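Local coordinates for leucine rich repeat and phosphatase domain containing protein (Entamoeba histolytica, PDB 3EMU) that probably removes phosphate groups from phosphorylated proteins or other substrates through a catalytic domain of the dual-specificity phosphatase family, at residues Y30-V42 against F79-I93. Numbering follows the deposited sequence.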
loop_
_atom_site.group_PDB
_atom_site.type_symbol
_atom_site.label_atom_id
_atom_site.label_comp_id
_atom_site.label_asym_id
_atom_site.label_seq_id
_atom_site.Cartn_x
_atom_site.Cartn_y
_atom_site.Cartn_z
ATOM N N TYR A 30 3.278 17.016 -6.912
ATOM C CA TYR A 30 2.367 16.313 -6.032
ATOM C C TYR A 30 3.090 15.816 -4.775
ATOM O O TYR A 30 2.589 15.946 -3.675
ATOM C CB TYR A 30 1.733 15.114 -6.750
ATOM C CG TYR A 30 0.751 14.321 -5.896
ATOM C CD1 TYR A 30 -0.616 14.503 -6.027
ATOM C CD2 TYR A 30 1.211 13.416 -4.959
ATOM C CE1 TYR A 30 -1.502 13.787 -5.249
ATOM C CE2 TYR A 30 0.338 12.693 -4.170
ATOM C CZ TYR A 30 -1.007 12.878 -4.309
ATOM O OH TYR A 30 -1.860 12.130 -3.539
ATOM N N ILE A 31 4.261 15.225 -4.975
ATOM C CA ILE A 31 5.086 14.756 -3.906
ATOM C C ILE A 31 5.455 15.925 -2.979
ATOM O O ILE A 31 5.263 15.862 -1.758
ATOM C CB ILE A 31 6.332 14.062 -4.520
ATOM C CG1 ILE A 31 5.917 12.712 -5.121
ATOM C CG2 ILE A 31 7.467 13.896 -3.518
ATOM C CD1 ILE A 31 7.080 11.932 -5.735
ATOM N N HIS A 32 5.962 17.011 -3.556
ATOM C CA HIS A 32 6.382 18.200 -2.796
ATOM C C HIS A 32 5.227 18.802 -2.003
ATOM O O HIS A 32 5.355 19.114 -0.844
ATOM C CB HIS A 32 6.990 19.275 -3.730
ATOM C CG HIS A 32 7.326 20.568 -3.038
ATOM N ND1 HIS A 32 6.448 21.630 -2.975
ATOM C CD2 HIS A 32 8.435 20.961 -2.366
ATOM C CE1 HIS A 32 7.000 22.619 -2.290
ATOM N NE2 HIS A 32 8.208 22.240 -1.911
ATOM N N ASN A 33 4.093 18.977 -2.657
ATOM C CA ASN A 33 2.957 19.619 -1.987
ATOM C C ASN A 33 2.248 18.763 -0.910
ATOM O O ASN A 33 1.488 19.283 -0.111
ATOM C CB ASN A 33 1.918 20.126 -3.014
ATOM C CG ASN A 33 2.438 21.297 -3.893
ATOM O OD1 ASN A 33 3.558 21.821 -3.705
ATOM N ND2 ASN A 33 1.610 21.702 -4.866
ATOM N N ASN A 34 2.434 17.452 -0.934
ATOM C CA ASN A 34 1.816 16.568 0.043
ATOM C C ASN A 34 2.839 16.073 1.047
ATOM O O ASN A 34 2.591 15.104 1.742
ATOM C CB ASN A 34 1.198 15.371 -0.662
ATOM C CG ASN A 34 -0.062 15.726 -1.370
ATOM O OD1 ASN A 34 -1.115 15.817 -0.739
ATOM N ND2 ASN A 34 0.011 15.936 -2.690
ATOM N N ASN A 35 4.003 16.722 1.055
ATOM C CA ASN A 35 5.075 16.436 1.993
ATOM C C ASN A 35 5.493 14.985 2.079
ATOM O O ASN A 35 5.765 14.480 3.180
ATOM C CB ASN A 35 4.695 16.914 3.405
ATOM C CG ASN A 35 4.326 18.376 3.429
ATOM O OD1 ASN A 35 3.137 18.732 3.479
ATOM N ND2 ASN A 35 5.342 19.245 3.374
ATOM N N ILE A 36 5.584 14.327 0.928
ATOM C CA ILE A 36 5.962 12.944 0.886
ATOM C C ILE A 36 7.475 12.795 0.948
ATOM O O ILE A 36 8.216 13.419 0.192
ATOM C CB ILE A 36 5.344 12.281 -0.369
ATOM C CG1 ILE A 36 3.820 12.171 -0.200
ATOM C CG2 ILE A 36 6.031 10.952 -0.672
ATOM C CD1 ILE A 36 3.035 11.956 -1.530
ATOM N N SER A 37 7.958 11.954 1.852
ATOM C CA SER A 37 9.393 11.814 2.041
ATOM C C SER A 37 9.750 10.368 2.051
ATOM O O SER A 37 10.906 10.022 2.283
ATOM C CB SER A 37 9.858 12.448 3.370
ATOM O OG SER A 37 9.012 12.034 4.440
ATOM N N SER A 38 8.763 9.509 1.826
ATOM C CA SER A 38 9.042 8.087 1.771
ATOM C C SER A 38 8.337 7.480 0.597
ATOM O O SER A 38 7.218 7.863 0.272
ATOM C CB SER A 38 8.528 7.349 3.017
ATOM O OG SER A 38 9.364 7.549 4.113
ATOM N N ILE A 39 8.983 6.472 0.029
ATOM C CA ILE A 39 8.408 5.734 -1.053
ATOM C C ILE A 39 8.565 4.245 -0.812
ATOM O O ILE A 39 9.648 3.753 -0.522
ATOM C CB ILE A 39 8.979 6.203 -2.438
ATOM C CG1 ILE A 39 8.734 7.719 -2.557
ATOM C CG2 ILE A 39 8.304 5.449 -3.614
ATOM C CD1 ILE A 39 8.816 8.252 -3.981
ATOM N N LEU A 40 7.440 3.542 -0.923
ATOM C CA LEU A 40 7.417 2.100 -0.759
ATOM C C LEU A 40 7.199 1.505 -2.135
ATOM O O LEU A 40 6.150 1.664 -2.743
ATOM C CB LEU A 40 6.288 1.676 0.202
ATOM C CG LEU A 40 6.212 0.209 0.612
ATOM C CD1 LEU A 40 7.578 -0.249 1.108
ATOM C CD2 LEU A 40 5.149 0.029 1.701
ATOM N N LEU A 41 8.211 0.817 -2.610
ATOM C CA LEU A 41 8.182 0.219 -3.920
ATOM C C LEU A 41 7.757 -1.203 -3.773
ATOM O O LEU A 41 8.462 -1.990 -3.171
ATOM C CB LEU A 41 9.572 0.271 -4.572
ATOM C CG LEU A 41 10.185 1.687 -4.700
ATOM C CD1 LEU A 41 11.644 1.649 -5.200
ATOM C CD2 LEU A 41 9.379 2.529 -5.656
ATOM N N VAL A 42 6.615 -1.545 -4.363
ATOM C CA VAL A 42 6.121 -2.901 -4.240
ATOM C C VAL A 42 6.390 -3.688 -5.514
ATOM O O VAL A 42 5.629 -3.612 -6.472
ATOM C CB VAL A 42 4.604 -2.929 -3.910
ATOM C CG1 VAL A 42 4.170 -4.366 -3.580
ATOM C CG2 VAL A 42 4.267 -1.918 -2.800
ATOM N N PHE A 79 7.504 0.529 7.905
ATOM C CA PHE A 79 8.001 1.655 7.100
ATOM C C PHE A 79 6.882 2.644 7.011
ATOM O O PHE A 79 7.070 3.835 7.225
ATOM C CB PHE A 79 8.405 1.098 5.713
ATOM C CG PHE A 79 8.935 2.129 4.732
ATOM C CD1 PHE A 79 10.284 2.545 4.776
ATOM C CD2 PHE A 79 8.115 2.617 3.711
ATOM C CE1 PHE A 79 10.792 3.462 3.832
ATOM C CE2 PHE A 79 8.617 3.526 2.759
ATOM C CZ PHE A 79 9.953 3.956 2.828
ATOM N N ILE A 80 5.656 2.159 6.806
ATOM C CA ILE A 80 4.520 3.102 6.781
ATOM C C ILE A 80 4.296 3.843 8.116
ATOM O O ILE A 80 4.069 5.048 8.159
ATOM C CB ILE A 80 3.225 2.403 6.347
ATOM C CG1 ILE A 80 3.365 1.899 4.901
ATOM C CG2 ILE A 80 2.022 3.333 6.474
ATOM C CD1 ILE A 80 2.205 1.050 4.411
ATOM N N ILE A 81 4.327 3.118 9.224
ATOM C CA ILE A 81 4.053 3.781 10.499
ATOM C C ILE A 81 5.215 4.713 10.842
ATOM O O ILE A 81 4.997 5.798 11.361
ATOM C CB ILE A 81 3.689 2.755 11.646
ATOM C CG1 ILE A 81 2.235 2.378 11.489
ATOM C CG2 ILE A 81 3.839 3.409 13.014
ATOM C CD1 ILE A 81 1.869 1.104 12.088
ATOM N N ARG A 82 6.447 4.319 10.519
ATOM C CA ARG A 82 7.585 5.244 10.644
ATOM C C ARG A 82 7.333 6.590 9.979
ATOM O O ARG A 82 7.839 7.615 10.418
ATOM C CB ARG A 82 8.871 4.651 10.060
ATOM C CG ARG A 82 10.056 5.612 10.071
ATOM C CD ARG A 82 11.333 4.943 9.566
ATOM N NE ARG A 82 11.668 5.217 8.163
ATOM C CZ ARG A 82 12.453 4.430 7.418
ATOM N NH1 ARG A 82 12.967 3.318 7.919
ATOM N NH2 ARG A 82 12.728 4.741 6.163
ATOM N N SER A 83 6.533 6.611 8.915
ATOM C CA SER A 83 6.337 7.851 8.183
ATOM C C SER A 83 5.202 8.659 8.808
ATOM O O SER A 83 5.233 9.897 8.831
ATOM C CB SER A 83 6.114 7.571 6.657
ATOM O OG SER A 83 5.639 8.708 5.938
ATOM N N ILE A 84 4.166 7.956 9.250
ATOM C CA ILE A 84 3.078 8.599 9.987
ATOM C C ILE A 84 3.646 9.297 11.266
ATOM O O ILE A 84 3.308 10.437 11.589
ATOM C CB ILE A 84 2.015 7.568 10.389
ATOM C CG1 ILE A 84 1.184 7.148 9.153
ATOM C CG2 ILE A 84 1.138 8.149 11.495
ATOM C CD1 ILE A 84 0.292 5.932 9.333
ATOM N N GLN A 85 4.549 8.598 11.940
ATOM C CA GLN A 85 5.250 9.107 13.091
ATOM C C GLN A 85 5.997 10.442 12.856
ATOM O O GLN A 85 6.003 11.309 13.736
ATOM C CB GLN A 85 6.236 8.044 13.541
ATOM C CG GLN A 85 7.081 8.470 14.686
ATOM C CD GLN A 85 7.956 7.321 15.201
ATOM O OE1 GLN A 85 8.673 7.473 16.189
ATOM N NE2 GLN A 85 7.888 6.165 14.535
ATOM N N ARG A 86 6.629 10.594 11.685
ATOM C CA ARG A 86 7.319 11.823 11.318
ATOM C C ARG A 86 6.330 12.863 10.890
ATOM O O ARG A 86 6.707 13.997 10.622
ATOM C CB ARG A 86 8.271 11.577 10.150
ATOM C CG ARG A 86 9.433 10.654 10.494
ATOM C CD ARG A 86 10.531 10.664 9.406
ATOM N NE ARG A 86 10.246 9.691 8.363
ATOM C CZ ARG A 86 10.932 8.579 8.164
ATOM N NH1 ARG A 86 11.980 8.300 8.916
ATOM N NH2 ARG A 86 10.563 7.740 7.203
ATOM N N LYS A 87 5.060 12.482 10.806
ATOM C CA LYS A 87 4.049 13.365 10.241
ATOM C C LYS A 87 4.396 13.762 8.787
ATOM O O LYS A 87 4.221 14.917 8.362
ATOM C CB LYS A 87 3.850 14.579 11.135
ATOM C CG LYS A 87 2.684 14.413 12.109
ATOM C CD LYS A 87 2.641 15.557 13.139
ATOM C CE LYS A 87 1.569 15.317 14.226
ATOM N NZ LYS A 87 1.989 14.265 15.244
ATOM N N GLU A 88 4.882 12.770 8.037
ATOM C CA GLU A 88 5.183 12.930 6.609
ATOM C C GLU A 88 4.502 11.878 5.716
ATOM O O GLU A 88 4.187 10.755 6.149
ATOM C CB GLU A 88 6.702 12.958 6.412
ATOM C CG GLU A 88 7.276 14.322 6.801
ATOM C CD GLU A 88 8.773 14.299 7.067
ATOM O OE1 GLU A 88 9.428 13.262 6.788
ATOM O OE2 GLU A 88 9.293 15.325 7.564
ATOM N N GLY A 89 4.290 12.247 4.454
ATOM C CA GLY A 89 3.657 11.334 3.493
ATOM C C GLY A 89 4.515 10.143 3.098
ATOM O O GLY A 89 5.761 10.216 2.964
ATOM N N VAL A 90 3.845 9.019 2.914
ATOM C CA VAL A 90 4.494 7.867 2.252
ATOM C C VAL A 90 3.693 7.551 0.978
ATOM O O VAL A 90 2.437 7.511 0.987
ATOM C CB VAL A 90 4.605 6.637 3.180
ATOM C CG1 VAL A 90 3.216 6.218 3.679
ATOM C CG2 VAL A 90 5.321 5.479 2.499
ATOM N N LEU A 91 4.423 7.326 -0.111
ATOM C CA LEU A 91 3.796 7.000 -1.395
ATOM C C LEU A 91 4.032 5.549 -1.705
ATOM O O LEU A 91 5.177 5.094 -1.723
ATOM C CB LEU A 91 4.366 7.878 -2.513
ATOM C CG LEU A 91 3.933 7.535 -3.959
ATOM C CD1 LEU A 91 2.397 7.599 -4.141
ATOM C CD2 LEU A 91 4.650 8.506 -4.880
ATOM N N ILE A 92 2.952 4.801 -1.945
ATOM C CA ILE A 92 3.102 3.351 -2.120
ATOM C C ILE A 92 2.826 3.002 -3.587
ATOM O O ILE A 92 1.773 3.334 -4.109
ATOM C CB ILE A 92 2.186 2.546 -1.146
ATOM C CG1 ILE A 92 2.531 2.939 0.314
ATOM C CG2 ILE A 92 2.320 1.015 -1.367
ATOM C CD1 ILE A 92 1.327 3.046 1.231
ATOM N N ILE A 93 3.791 2.379 -4.263
ATOM C CA ILE A 93 3.662 2.231 -5.718
ATOM C C ILE A 93 4.022 0.832 -6.200
ATOM O O ILE A 93 4.864 0.149 -5.597
ATOM C CB ILE A 93 4.483 3.292 -6.510
ATOM C CG1 ILE A 93 5.971 3.008 -6.396
ATOM C CG2 ILE A 93 4.205 4.686 -6.080
ATOM C CD1 ILE A 93 6.837 3.863 -7.391
#
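Gly89 O is gripped by two successive amides, Ser37 N at 3.0 Å and Ser38 N at 3.3 Å, the second lying in the carbonyl plane. This double use marks a beta bulge: Ile36 pairs with Gly89 and Ser38 only with Val90, so strand 36-42 spends one extra residue, Ser37, at the bulge. Ile36 lays CG1 against the glycine, 3.8 Å from Gly89 CA, which a residue without a side chain allows. Beyond the bulge, strands 36-42 and 89-93 run parallel, and bonds such as Leu40 N to Leu91 O (2.9 Å) continue the pairing to Val42.

Beside the bulge, Ser37 OG donates to Glu88 OE1 at 2.7 Å, meeting it from above the carboxylate plane; chi1 of 47° sets the hydroxyl between its own backbone N and carbonyl carbon. Ser38 OG, on the face toward helix 79-85, receives a weak bond from Arg86 NH2, which comes with the guanidinium edge.

Further along that face the chemistry turns apolar. Phe79 stands with CG anti to its backbone N (chi1 179°), bringing CZ within 3.7 Å of Ser38 CB, a small residue that leaves room for the ring. Leu40 forks between Phe79 and Ile80: CD1 meets Phe79 CD2 at 3.9 Å, while CD2 touches Ile80 CG1 and CD1, the two side chains crossing at about a right angle. On the opposite face of the sheet, Leu91 CB packs against Ile36 CG2.

The backbone bonds and the bulge thus set the register of two central strands, side-chain polar bonds gather at the strand starts, and Phe79, Ile80 and Leu40 pack the helix on the sheet, in the alpha/beta core of a phosphatase domain.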